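PDB 4XAB: EvdO2 from Micromonospora carbonacea, which probably acts as a PhyH-family, metal-dependent oxygenase that carries out an oxidative cyclization in the biosynthesis of orthosomycin antibiotics. Local coordinates for residues E17-G22 against F101-E106; I76-Y81 against G113-K118; S145-L150 against R226-L231; G158-L163 against G205-D210. All blocks are in the same frame, centred on the assembly; numbering follows the deposited sequence.

Contact 1 of 4, residues E17-G22 against F101-E106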
loop_
_atom_site.group_PDB
_atom_site.type_symbol
_atom_site.label_atom_id
_atom_site.label_comp_id
_atom_site.label_asym_id
_atom_site.label_seq_id
_atom_site.Cartn_x
_atom_site.Cartn_y
_atom_site.Cartn_z
ATOM N N GLU A 17 19.277 -2.439 -0.999
ATOM C CA GLU A 17 18.494 -2.443 -2.231
ATOM C C GLU A 17 17.248 -1.578 -2.082
ATOM O O GLU A 17 16.813 -0.945 -3.053
ATOM C CB GLU A 17 18.133 -3.873 -2.643
ATOM C CG GLU A 17 19.343 -4.705 -3.100
ATOM C CD GLU A 17 20.192 -4.006 -4.157
ATOM O OE1 GLU A 17 19.634 -3.544 -5.177
ATOM O OE2 GLU A 17 21.424 -3.915 -3.964
ATOM N N PHE A 18 16.675 -1.521 -0.880
ATOM C CA PHE A 18 15.596 -0.559 -0.646
ATOM C C PHE A 18 16.050 0.874 -0.949
ATOM O O PHE A 18 15.328 1.629 -1.602
ATOM C CB PHE A 18 15.062 -0.647 0.789
ATOM C CG PHE A 18 14.032 0.409 1.113
ATOM C CD1 PHE A 18 12.713 0.266 0.675
ATOM C CD2 PHE A 18 14.380 1.546 1.828
ATOM C CE1 PHE A 18 11.767 1.252 0.960
ATOM C CE2 PHE A 18 13.444 2.530 2.112
ATOM C CZ PHE A 18 12.134 2.376 1.675
ATOM N N ARG A 19 17.244 1.253 -0.496
ATOM C CA ARG A 19 17.732 2.616 -0.702
ATOM C C ARG A 19 18.020 2.892 -2.165
ATOM O O ARG A 19 17.740 3.974 -2.674
ATOM C CB ARG A 19 19.009 2.875 0.106
ATOM C CG ARG A 19 18.851 2.710 1.587
ATOM C CD ARG A 19 17.700 3.513 2.112
ATOM N NE ARG A 19 17.687 3.480 3.568
ATOM C CZ ARG A 19 18.327 4.351 4.338
ATOM N NH1 ARG A 19 19.027 5.341 3.796
ATOM N NH2 ARG A 19 18.256 4.233 5.654
ATOM N N SER A 20 18.578 1.886 -2.830
ATOM C CA SER A 20 18.991 1.990 -4.214
ATOM C C SER A 20 17.799 2.025 -5.152
ATOM O O SER A 20 17.721 2.876 -6.036
ATOM C CB SER A 20 19.896 0.808 -4.581
ATOM O OG SER A 20 20.103 0.761 -5.982
ATOM N N ARG A 21 16.873 1.100 -4.938
ATOM C CA ARG A 21 15.776 0.890 -5.871
ATOM C C ARG A 21 14.475 1.569 -5.465
ATOM O O ARG A 21 13.632 1.828 -6.312
ATOM C CB ARG A 21 15.528 -0.613 -6.046
ATOM C CG ARG A 21 16.771 -1.405 -6.401
ATOM C CD ARG A 21 16.390 -2.780 -6.925
ATOM N NE ARG A 21 16.184 -2.745 -8.368
ATOM C CZ ARG A 21 15.607 -3.716 -9.068
ATOM N NH1 ARG A 21 15.155 -4.798 -8.446
ATOM N NH2 ARG A 21 15.471 -3.597 -10.386
ATOM N N GLY A 22 14.314 1.850 -4.177
ATOM C CA GLY A 22 13.109 2.494 -3.682
ATOM C C GLY A 22 12.016 1.544 -3.228
ATOM O O GLY A 22 10.924 1.980 -2.831
ATOM N N PHE A 101 15.077 0.960 7.780
ATOM C CA PHE A 101 15.089 1.427 6.399
ATOM C C PHE A 101 15.130 2.957 6.296
ATOM O O PHE A 101 15.654 3.492 5.323
ATOM C CB PHE A 101 13.873 0.901 5.633
ATOM C CG PHE A 101 14.007 -0.538 5.176
ATOM C CD1 PHE A 101 14.990 -1.363 5.694
ATOM C CD2 PHE A 101 13.136 -1.055 4.231
ATOM C CE1 PHE A 101 15.106 -2.685 5.273
ATOM C CE2 PHE A 101 13.243 -2.374 3.801
ATOM C CZ PHE A 101 14.230 -3.188 4.321
ATOM N N LEU A 102 14.563 3.655 7.279
ATOM C CA LEU A 102 14.518 5.117 7.239
ATOM C C LEU A 102 15.633 5.780 8.045
ATOM O O LEU A 102 15.782 6.998 8.000
ATOM C CB LEU A 102 13.163 5.628 7.746
ATOM C CG LEU A 102 11.912 5.247 6.956
ATOM C CD1 LEU A 102 10.677 5.585 7.757
ATOM C CD2 LEU A 102 11.883 5.973 5.625
ATOM N N ASP A 103 16.406 4.984 8.779
ATOM C CA ASP A 103 17.419 5.505 9.703
ATOM C C ASP A 103 16.815 6.487 10.698
ATOM O O ASP A 103 17.371 7.559 10.958
ATOM C CB ASP A 103 18.564 6.177 8.947
ATOM C CG ASP A 103 19.456 5.185 8.248
ATOM O OD1 ASP A 103 19.891 4.217 8.903
ATOM O OD2 ASP A 103 19.706 5.366 7.038
ATOM N N MET A 104 15.675 6.100 11.256
ATOM C CA MET A 104 14.978 6.906 12.248
ATOM C C MET A 104 14.585 6.062 13.441
ATOM O O MET A 104 14.248 4.888 13.283
ATOM C CB MET A 104 13.729 7.530 11.647
ATOM C CG MET A 104 14.012 8.524 10.578
ATOM S SD MET A 104 12.449 9.085 9.909
ATOM C CE MET A 104 11.596 9.582 11.403
ATOM N N ALA A 105 14.632 6.657 14.631
ATOM C CA ALA A 105 14.190 5.968 15.835
ATOM C C ALA A 105 12.725 5.604 15.708
ATOM O O ALA A 105 11.944 6.368 15.154
ATOM C CB ALA A 105 14.421 6.841 17.090
ATOM N N GLU A 106 12.359 4.436 16.225
ATOM C CA GLU A 106 10.972 3.976 16.172
ATOM C C GLU A 106 10.017 4.992 16.797
ATOM O O GLU A 106 8.892 5.191 16.326
ATOM C CB GLU A 106 10.847 2.624 16.875
ATOM C CG GLU A 106 11.617 1.522 16.160
ATOM C CD GLU A 106 11.413 0.157 16.776
ATOM O OE1 GLU A 106 10.332 -0.084 17.343
ATOM O OE2 GLU A 106 12.338 -0.677 16.686
#
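Asp-103 OD2 is gripped by two arginines: Arg-19 reaches it across the contact through NH2, and Arg-15, one turn earlier on the same helix, adds a second salt bridge. The modelled separation of 2.3 Å between Arg-19 NH2 and Asp-103 OD2 is too short to take literally, so the charge pairing is sound but its exact length is doubtful. The carboxylate arrives at the edge of the Arg-19 guanidinium, with the two planes turned 70° apart. Arg-19 gets there by bending at chi2, which turns the guanidinium toward the end of helix 89-102 and also leaves NE 2.7 Å from Phe-101 O. Asp-103 has just left that helix with a positive phi.

Next to this ion pair lies an aromatic pair. Phe-18 and Phe-101 form an offset stack with centroids 4.8 Å apart and planes inclined by 26°. Phe-101 CD2 sits over one face of the Phe-18 ring, 3.6 Å from Phe-18 CG, while Phe-18 CB rests over the face of the Phe-101 ring. Phe-18 holds its CG anti to the backbone N (chi1 175°), which carries the ring off the helix toward its mate. With an alanine at Phe-18 the offset stack would probably be lost, leaving Phe-101 with little more than the CB contact and opening a gap toward Leu-144 and Val-208, which both rings touch. Helices packed against the outside of the large sheet are characteristic of the double-stranded beta-helix fold; here two helix ends do so through stacked rings.

Contact 2 of 4, residues I76-Y81 against G113-K118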
loop_
_atom_site.group_PDB
_atom_site.type_symbol
_atom_site.label_atom_id
_atom_site.label_comp_id
_atom_site.label_asym_id
_atom_site.label_seq_id
_atom_site.Cartn_x
_atom_site.Cartn_y
_atom_site.Cartn_z
ATOM N N ILE A 76 -9.658 2.689 5.554
ATOM C CA ILE A 76 -8.576 3.489 6.110
ATOM C C ILE A 76 -8.587 3.324 7.630
ATOM O O ILE A 76 -9.641 3.344 8.261
ATOM C CB ILE A 76 -8.691 4.978 5.715
ATOM C CG1 ILE A 76 -7.534 5.785 6.308
ATOM C CG2 ILE A 76 -10.027 5.553 6.144
ATOM C CD1 ILE A 76 -6.166 5.271 5.904
ATOM N N LYS A 77 -7.404 3.129 8.204
ATOM C CA LYS A 77 -7.240 2.915 9.641
ATOM C C LYS A 77 -8.167 1.839 10.216
ATOM O O LYS A 77 -8.969 2.116 11.108
ATOM C CB LYS A 77 -7.434 4.237 10.388
ATOM C CG LYS A 77 -6.318 5.217 10.118
ATOM C CD LYS A 77 -6.596 6.591 10.721
ATOM C CE LYS A 77 -5.416 7.525 10.497
ATOM N NZ LYS A 77 -5.772 8.956 10.701
ATOM N N PRO A 78 -8.032 0.593 9.729
ATOM C CA PRO A 78 -8.872 -0.497 10.236
ATOM C C PRO A 78 -8.628 -0.770 11.720
ATOM O O PRO A 78 -9.459 -1.399 12.379
ATOM C CB PRO A 78 -8.446 -1.691 9.377
ATOM C CG PRO A 78 -7.030 -1.370 8.993
ATOM C CD PRO A 78 -7.041 0.106 8.753
ATOM N N GLU A 79 -7.507 -0.271 12.239
ATOM C CA GLU A 79 -7.178 -0.429 13.647
ATOM C C GLU A 79 -8.206 0.253 14.556
ATOM O O GLU A 79 -8.220 0.018 15.762
ATOM C CB GLU A 79 -5.773 0.117 13.929
ATOM C CG GLU A 79 -5.580 1.593 13.602
ATOM C CD GLU A 79 -5.030 1.816 12.202
ATOM O OE1 GLU A 79 -5.269 0.963 11.325
ATOM O OE2 GLU A 79 -4.365 2.851 11.982
ATOM N N LYS A 80 -9.060 1.098 13.981
ATOM C CA LYS A 80 -10.178 1.677 14.726
ATOM C C LYS A 80 -11.201 0.601 15.081
ATOM O O LYS A 80 -11.761 0.594 16.177
ATOM C CB LYS A 80 -10.865 2.783 13.925
ATOM C CG LYS A 80 -10.033 4.027 13.681
ATOM C CD LYS A 80 -10.832 5.034 12.855
ATOM C CE LYS A 80 -10.028 6.289 12.549
ATOM N NZ LYS A 80 -10.754 7.183 11.599
ATOM N N TYR A 81 -11.440 -0.306 14.138
ATOM C CA TYR A 81 -12.426 -1.363 14.315
ATOM C C TYR A 81 -11.792 -2.601 14.932
ATOM O O TYR A 81 -12.429 -3.325 15.693
ATOM C CB TYR A 81 -13.078 -1.709 12.974
ATOM C CG TYR A 81 -13.619 -0.504 12.241
ATOM C CD1 TYR A 81 -14.777 0.136 12.671
ATOM C CD2 TYR A 81 -12.971 0.000 11.122
ATOM C CE1 TYR A 81 -15.272 1.242 12.006
ATOM C CE2 TYR A 81 -13.459 1.105 10.449
ATOM C CZ TYR A 81 -14.610 1.723 10.895
ATOM O OH TYR A 81 -15.094 2.822 10.221
ATOM N N GLY A 113 -2.700 2.284 9.706
ATOM C CA GLY A 113 -2.962 1.077 8.941
ATOM C C GLY A 113 -3.888 1.358 7.775
ATOM O O GLY A 113 -4.542 2.394 7.715
ATOM N N HIS A 114 -3.948 0.424 6.839
ATOM C CA HIS A 114 -4.798 0.575 5.670
ATOM C C HIS A 114 -5.108 -0.833 5.146
ATOM O O HIS A 114 -4.196 -1.614 4.885
ATOM C CB HIS A 114 -4.105 1.451 4.613
ATOM C CG HIS A 114 -4.906 1.656 3.364
ATOM N ND1 HIS A 114 -4.331 2.033 2.167
ATOM C CD2 HIS A 114 -6.234 1.546 3.124
ATOM C CE1 HIS A 114 -5.271 2.137 1.244
ATOM N NE2 HIS A 114 -6.434 1.850 1.798
ATOM N N ALA A 115 -6.393 -1.155 5.026
ATOM C CA ALA A 115 -6.808 -2.482 4.584
ATOM C C ALA A 115 -7.379 -2.413 3.183
ATOM O O ALA A 115 -8.150 -1.507 2.854
ATOM C CB ALA A 115 -7.819 -3.075 5.541
ATOM N N ILE A 116 -6.994 -3.385 2.366
ATOM C CA ILE A 116 -7.415 -3.452 0.978
ATOM C C ILE A 116 -7.876 -4.857 0.658
ATOM O O ILE A 116 -7.213 -5.828 1.022
ATOM C CB ILE A 116 -6.271 -3.074 0.012
ATOM C CG1 ILE A 116 -5.780 -1.655 0.278
ATOM C CG2 ILE A 116 -6.715 -3.247 -1.449
ATOM C CD1 ILE A 116 -4.426 -1.384 -0.342
ATOM N N LEU A 117 -9.024 -4.967 -0.007
ATOM C CA LEU A 117 -9.436 -6.239 -0.583
ATOM C C LEU A 117 -9.752 -6.029 -2.063
ATOM O O LEU A 117 -10.595 -5.206 -2.402
ATOM C CB LEU A 117 -10.646 -6.808 0.172
ATOM C CG LEU A 117 -11.171 -8.190 -0.226
ATOM C CD1 LEU A 117 -11.857 -8.837 0.958
ATOM C CD2 LEU A 117 -12.136 -8.106 -1.405
ATOM N N LYS A 118 -9.046 -6.756 -2.930
ATOM C CA LYS A 118 -9.341 -6.779 -4.361
ATOM C C LYS A 118 -10.255 -7.946 -4.651
ATOM O O LYS A 118 -9.818 -9.095 -4.585
ATOM C CB LYS A 118 -8.075 -6.924 -5.207
ATOM C CG LYS A 118 -7.119 -5.774 -5.138
ATOM C CD LYS A 118 -5.988 -5.982 -6.133
ATOM C CE LYS A 118 -6.484 -5.980 -7.566
ATOM N NZ LYS A 118 -6.699 -4.592 -8.060
#
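At the margin of the large antiparallel sheet, strand 74-76 runs out alongside strand 110-118, and Ile-76 and His-114 make its last bridge here, a non-hydrogen-bonded pair with side chains on one face. The chain then turns away at Lys-77, whose positive phi (50°) marks the departure. Lys-77 N still donates to Gly-113 O at 3.0 Å, but the bond is bent at the hydrogen, and the donor stands above the carbonyl plane, 43° out of it. Ile-76 CD1 lies alongside the same oxygen.

The turn that follows brings Glu-79 back to the strand. Its CG sits between the backbone N and carbonyl carbon (chi1 60°), and a bend at chi2 returns the carboxylate to Gly-113. Gly-113 N donates to Glu-79 OE2 at 2.9 Å, meeting it on the syn side and somewhat out of the carboxylate plane. The bare backbone of Gly-113 lets Glu-79 OE1 come within 3.3 Å of its CA. An alanine in place of Glu-79 would probably leave Gly-113 N without this acceptor and the turn freer to shift on the strand.

Pro-78 packs on the strand next to these bonds. Its CD lies 3.5 Å from Gly-113 C, and its CG meets Ala-115 CB at 3.9 Å, on the side where Leu-45 and Tyr-42 of helix 32-45 pack. His-114 projects to the other side, toward the nickel, and its NE2 is hydrogen-bonded to Gln-74. Backbone pairing at an outer strand, helices behind and a metal pocket in front belong to the double-stranded beta-helix fold.

Contact 3 of 4, residues S145-L150 against R226-L231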
loop_
_atom_site.group_PDB
_atom_site.type_symbol
_atom_site.label_atom_id
_atom_site.label_comp_id
_atom_site.label_asym_id
_atom_site.label_seq_id
_atom_site.Cartn_x
_atom_site.Cartn_y
_atom_site.Cartn_z
ATOM N N SER A 145 5.816 2.633 3.050
ATOM C CA SER A 145 4.672 1.751 3.239
ATOM C C SER A 145 5.141 0.304 3.240
ATOM O O SER A 145 5.996 -0.058 2.448
ATOM C CB SER A 145 3.644 1.930 2.123
ATOM O OG SER A 145 3.086 3.231 2.175
ATOM N N ILE A 146 4.549 -0.500 4.116
ATOM C CA ILE A 146 4.795 -1.943 4.179
ATOM C C ILE A 146 3.473 -2.644 3.888
ATOM O O ILE A 146 2.527 -2.595 4.689
ATOM C CB ILE A 146 5.365 -2.365 5.557
ATOM C CG1 ILE A 146 6.684 -1.649 5.825
ATOM C CG2 ILE A 146 5.623 -3.854 5.592
ATOM C CD1 ILE A 146 7.239 -1.852 7.247
ATOM N N TRP A 147 3.421 -3.245 2.702
ATOM C CA TRP A 147 2.253 -3.881 2.110
ATOM C C TRP A 147 2.357 -5.378 2.366
ATOM O O TRP A 147 3.103 -6.050 1.668
ATOM C CB TRP A 147 2.248 -3.565 0.603
ATOM C CG TRP A 147 1.039 -3.880 -0.265
ATOM C CD1 TRP A 147 -0.009 -3.041 -0.558
ATOM C CD2 TRP A 147 0.828 -5.067 -1.052
ATOM N NE1 TRP A 147 -0.879 -3.659 -1.433
ATOM C CE2 TRP A 147 -0.389 -4.897 -1.752
ATOM C CE3 TRP A 147 1.538 -6.260 -1.216
ATOM C CZ2 TRP A 147 -0.913 -5.882 -2.602
ATOM C CZ3 TRP A 147 1.012 -7.242 -2.067
ATOM C CH2 TRP A 147 -0.197 -7.041 -2.745
ATOM N N THR A 148 1.653 -5.884 3.378
ATOM C CA THR A 148 1.726 -7.313 3.721
ATOM C C THR A 148 0.549 -8.020 3.080
ATOM O O THR A 148 -0.599 -7.627 3.301
ATOM C CB THR A 148 1.680 -7.557 5.244
ATOM O OG1 THR A 148 2.787 -6.908 5.881
ATOM C CG2 THR A 148 1.697 -9.065 5.565
ATOM N N THR A 149 0.810 -9.055 2.291
ATOM C CA THR A 149 -0.299 -9.723 1.619
ATOM C C THR A 149 -0.798 -10.885 2.470
ATOM O O THR A 149 -0.017 -11.544 3.158
ATOM C CB THR A 149 0.099 -10.208 0.212
ATOM O OG1 THR A 149 -1.048 -10.731 -0.460
ATOM C CG2 THR A 149 1.206 -11.282 0.273
ATOM N N LEU A 150 -2.110 -11.110 2.444
ATOM C CA LEU A 150 -2.719 -12.232 3.156
ATOM C C LEU A 150 -2.884 -13.426 2.232
ATOM O O LEU A 150 -3.212 -14.531 2.672
ATOM C CB LEU A 150 -4.091 -11.845 3.726
ATOM C CG LEU A 150 -4.190 -10.624 4.630
ATOM C CD1 LEU A 150 -5.529 -10.627 5.384
ATOM C CD2 LEU A 150 -3.010 -10.558 5.587
ATOM N N ARG A 226 -8.042 -10.898 -3.131
ATOM C CA ARG A 226 -6.656 -10.712 -2.758
ATOM C C ARG A 226 -6.575 -9.581 -1.756
ATOM O O ARG A 226 -6.966 -8.454 -2.061
ATOM C CB ARG A 226 -5.804 -10.407 -3.982
ATOM C CG ARG A 226 -6.027 -11.398 -5.101
ATOM C CD ARG A 226 -5.333 -12.713 -4.794
ATOM N NE ARG A 226 -5.796 -13.745 -5.705
ATOM C CZ ARG A 226 -5.149 -14.880 -5.933
ATOM N NH1 ARG A 226 -4.002 -15.121 -5.314
ATOM N NH2 ARG A 226 -5.649 -15.765 -6.780
ATOM N N ARG A 227 -6.088 -9.898 -0.563
ATOM C CA ARG A 227 -6.110 -8.963 0.562
ATOM C C ARG A 227 -4.720 -8.501 0.958
ATOM O O ARG A 227 -3.770 -9.276 0.959
ATOM C CB ARG A 227 -6.802 -9.616 1.760
ATOM C CG ARG A 227 -8.233 -10.044 1.455
ATOM C CD ARG A 227 -8.706 -11.157 2.380
ATOM N NE ARG A 227 -8.038 -12.434 2.130
ATOM C CZ ARG A 227 -8.339 -13.561 2.776
ATOM N NH1 ARG A 227 -9.287 -13.557 3.706
ATOM N NH2 ARG A 227 -7.693 -14.690 2.498
ATOM N N ALA A 228 -4.602 -7.223 1.299
ATOM C CA ALA A 228 -3.333 -6.687 1.764
ATOM C C ALA A 228 -3.587 -5.846 2.993
ATOM O O ALA A 228 -4.636 -5.212 3.118
ATOM C CB ALA A 228 -2.652 -5.855 0.671
ATOM N N TYR A 229 -2.633 -5.862 3.916
ATOM C CA TYR A 229 -2.678 -5.009 5.087
ATOM C C TYR A 229 -1.469 -4.098 4.996
ATOM O O TYR A 229 -0.331 -4.567 4.933
ATOM C CB TYR A 229 -2.662 -5.824 6.375
ATOM C CG TYR A 229 -2.591 -5.001 7.642
ATOM C CD1 TYR A 229 -3.605 -4.110 7.973
ATOM C CD2 TYR A 229 -1.526 -5.133 8.522
ATOM C CE1 TYR A 229 -3.553 -3.368 9.134
ATOM C CE2 TYR A 229 -1.468 -4.394 9.692
ATOM C CZ TYR A 229 -2.483 -3.516 9.992
ATOM O OH TYR A 229 -2.438 -2.772 11.148
ATOM N N VAL A 230 -1.722 -2.798 4.945
ATOM C CA VAL A 230 -0.661 -1.844 4.680
ATOM C C VAL A 230 -0.384 -1.039 5.936
ATOM O O VAL A 230 -1.304 -0.512 6.559
ATOM C CB VAL A 230 -1.029 -0.880 3.519
ATOM C CG1 VAL A 230 0.131 0.046 3.228
ATOM C CG2 VAL A 230 -1.403 -1.666 2.262
ATOM N N LEU A 231 0.884 -0.953 6.320
ATOM C CA LEU A 231 1.281 -0.076 7.410
ATOM C C LEU A 231 2.140 1.030 6.841
ATOM O O LEU A 231 3.068 0.780 6.079
ATOM C CB LEU A 231 2.038 -0.854 8.482
ATOM C CG LEU A 231 1.161 -1.735 9.363
ATOM C CD1 LEU A 231 2.037 -2.718 10.141
ATOM C CD2 LEU A 231 0.346 -0.850 10.315
HETATM O O HOH W 1 1.900 -4.391 6.673
#
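Trp-147 holds CG anti to its backbone N (chi1 -169°), and chi2 of 92° turns the indole so that one face lies over Ala-228. The methyl carbon Ala-228 CB stands 3.7 Å from the centroid of the five-membered ring, a CH-pi contact, and is 3.5 Å from Trp-147 CE2. Val-230, paired directly with the tryptophan, sends CG2 obliquely against the pyrrole side, 3.4 Å from Trp-147 CD1.

These side chains line the inner face of two neighbouring antiparallel strands of the double-stranded beta-helix, near the metal pocket. Ile-146 with Leu-231 and Thr-148 with Tyr-229 are the hydrogen-bonded pairs of these strands, each joined by two bonds of 2.8 Å between N and O. Past the strand end, Leu-150 N reaches Arg-227 O at 2.9 Å, nearly straight (178°), and its side chain crosses that of Arg-227, whose NH2 is salt-bridged to Asp-151.

On the outer face a water donates to both Ile-146 O and Tyr-229 O, so each carbonyl carries a second bond besides its strand partner. Thr-148 OG1 is the water's third partner, at 2.8 Å, and is itself hydrogen-bonded to His-90 of helix 89-102.

Contact 4 of 4, residues G158-L163 against G205-D210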
loop_
_atom_site.group_PDB
_atom_site.type_symbol
_atom_site.label_atom_id
_atom_site.label_comp_id
_atom_site.label_asym_id
_atom_site.label_seq_id
_atom_site.Cartn_x
_atom_site.Cartn_y
_atom_site.Cartn_z
ATOM N N GLY A 158 -3.001 -9.031 -9.269
ATOM C CA GLY A 158 -2.858 -7.625 -8.929
ATOM C C GLY A 158 -1.742 -7.268 -7.960
ATOM O O GLY A 158 -1.903 -6.380 -7.126
ATOM N N CYS A 159 -0.597 -7.943 -8.064
ATOM C CA CYS A 159 0.552 -7.569 -7.244
ATOM C C CYS A 159 1.068 -6.199 -7.685
ATOM O O CYS A 159 0.663 -5.680 -8.721
ATOM C CB CYS A 159 1.661 -8.623 -7.337
ATOM S SG CYS A 159 2.566 -8.620 -8.884
ATOM N N LEU A 160 1.944 -5.606 -6.880
ATOM C CA LEU A 160 2.511 -4.298 -7.186
ATOM C C LEU A 160 3.663 -4.405 -8.171
ATOM O O LEU A 160 4.391 -5.396 -8.196
ATOM C CB LEU A 160 3.004 -3.609 -5.903
ATOM C CG LEU A 160 1.893 -3.335 -4.883
ATOM C CD1 LEU A 160 2.387 -2.520 -3.699
ATOM C CD2 LEU A 160 0.739 -2.638 -5.555
ATOM N N HIS A 161 3.812 -3.355 -8.964
ATOM C CA HIS A 161 4.927 -3.162 -9.870
ATOM C C HIS A 161 5.558 -1.830 -9.511
ATOM O O HIS A 161 4.840 -0.886 -9.189
ATOM C CB HIS A 161 4.477 -3.115 -11.332
ATOM C CG HIS A 161 3.678 -4.303 -11.776
ATOM N ND1 HIS A 161 3.997 -5.030 -12.904
ATOM C CD2 HIS A 161 2.534 -4.845 -11.292
ATOM C CE1 HIS A 161 3.104 -5.990 -13.076
ATOM N NE2 HIS A 161 2.207 -5.902 -12.109
ATOM N N TYR A 162 6.874 -1.737 -9.616
ATOM C CA TYR A 162 7.585 -0.499 -9.293
ATOM C C TYR A 162 8.450 0.036 -10.420
ATOM O O TYR A 162 8.881 -0.713 -11.290
ATOM C CB TYR A 162 8.492 -0.718 -8.083
ATOM C CG TYR A 162 7.763 -1.055 -6.825
ATOM C CD1 TYR A 162 7.760 -2.350 -6.332
ATOM C CD2 TYR A 162 7.095 -0.081 -6.115
ATOM C CE1 TYR A 162 7.118 -2.658 -5.163
ATOM C CE2 TYR A 162 6.435 -0.376 -4.965
ATOM C CZ TYR A 162 6.442 -1.673 -4.485
ATOM O OH TYR A 162 5.789 -1.966 -3.310
ATOM N N LEU A 163 8.730 1.341 -10.377
ATOM C CA LEU A 163 9.769 1.923 -11.222
ATOM C C LEU A 163 11.043 2.070 -10.403
ATOM O O LEU A 163 11.149 2.995 -9.600
ATOM C CB LEU A 163 9.347 3.295 -11.768
ATOM C CG LEU A 163 10.399 3.876 -12.715
ATOM C CD1 LEU A 163 10.355 3.142 -14.036
ATOM C CD2 LEU A 163 10.210 5.381 -12.922
ATOM N N GLY A 205 4.148 -12.490 2.890
ATOM C CA GLY A 205 5.217 -11.690 2.310
ATOM C C GLY A 205 4.808 -10.231 2.278
ATOM O O GLY A 205 3.639 -9.911 2.452
ATOM N N ALA A 206 5.775 -9.348 2.069
ATOM C CA ALA A 206 5.459 -7.923 1.962
ATOM C C ALA A 206 6.356 -7.248 0.971
ATOM O O ALA A 206 7.468 -7.698 0.700
ATOM C CB ALA A 206 5.578 -7.216 3.318
ATOM N N VAL A 207 5.868 -6.133 0.434
ATOM C CA VAL A 207 6.726 -5.231 -0.286
ATOM C C VAL A 207 6.745 -3.932 0.503
ATOM O O VAL A 207 5.759 -3.556 1.166
ATOM C CB VAL A 207 6.259 -4.987 -1.742
ATOM C CG1 VAL A 207 6.505 -6.230 -2.584
ATOM C CG2 VAL A 207 4.802 -4.614 -1.774
ATOM N N VAL A 208 7.903 -3.305 0.473
ATOM C CA VAL A 208 8.124 -2.030 1.160
ATOM C C VAL A 208 8.502 -0.979 0.123
ATOM O O VAL A 208 9.378 -1.230 -0.687
ATOM C CB VAL A 208 9.252 -2.164 2.194
ATOM C CG1 VAL A 208 9.419 -0.868 2.986
ATOM C CG2 VAL A 208 8.978 -3.362 3.124
ATOM N N HIS A 209 7.869 0.197 0.128
ATOM C CA HIS A 209 8.313 1.227 -0.813
ATOM C C HIS A 209 8.261 2.626 -0.240
ATOM O O HIS A 209 7.400 2.967 0.578
ATOM C CB HIS A 209 7.508 1.209 -2.131
ATOM C CG HIS A 209 6.033 1.418 -1.968
ATOM N ND1 HIS A 209 5.142 0.369 -1.871
ATOM C CD2 HIS A 209 5.289 2.551 -1.926
ATOM C CE1 HIS A 209 3.917 0.849 -1.748
ATOM N NE2 HIS A 209 3.977 2.167 -1.788
ATOM N N ASP A 210 9.203 3.419 -0.718
ATOM C CA ASP A 210 9.321 4.835 -0.361
ATOM C C ASP A 210 8.108 5.648 -0.833
ATOM O O ASP A 210 7.451 5.290 -1.806
ATOM C CB ASP A 210 10.608 5.399 -0.964
ATOM C CG ASP A 210 10.898 6.821 -0.510
ATOM O OD1 ASP A 210 10.541 7.788 -1.225
ATOM O OD2 ASP A 210 11.479 6.967 0.574
#
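Tyr-162 OH and His-209 ND1 stand 2.8 Å apart in a hydrogen bond whose proton could lie on either partner. Each ring is carried to the meeting by its first torsion. In Tyr-162, CG is anti to the carbonyl carbon, and the phenol reaches from its strand toward strand 206-210. In His-209, CG lies between the backbone N and carbonyl carbon (chi1 59°), which swings the imidazole across the end of the tyrosine. His-209 ND1 lies in the plane of the Tyr-162 ring, at its edge, while the two ring planes are inclined by 53°. The fit is close even off the polar atoms: Tyr-162 CE2 touches His-209 CB at 3.4 Å.

The two strands face each other across the interior of the double-stranded beta-helix. Strand 160-162 belongs to the small sheet and strand 206-210 to the large one; their axes are 9.7 Å apart and cross at 38°, so side chains alone bridge them. The nickel is held by His-129, Asp-131 and His-215. His-209 is a second-shell residue here: its NE2 is hydrogen-bonded to Asp-131 OD2, so both imidazole nitrogens are engaged and the ring's rotation is fixed.

Val-207 and Leu-160 close the contact beside the hydroxyl. Val-207 CG2 comes to 3.2 Å from Tyr-162 OH. Leu-160 lays CD1 3.7 Å from Val-207 CG2. The same CD1 approaches His-209 CE1 obliquely, while Phe-23 stacks on the tyrosine ring.

In the fold
Contacts 3 and 4 are buried in the barrel; contact 1 is buried too, but between helices and the outside of the sheet; contact 2, at the sheet margin, is partly buried. Strand 139-149 lies between strands 226-234 and 206-210, so Trp-147 N bonds Val-207 O and contacts 3 and 4 share one sheet. Contact 2 joins that sheet from its other flank, where His-114 O takes Val-230 N. Contact 1 is tied to contact 4 through Gly-22 O and Asp-210 N. The chemistry changes accordingly: backbone pairing in contact 3, side-chain bridging beside the nickel in contact 4, backbone with one carboxylate in contact 2, and stacked rings beside an ion pair in contact 1.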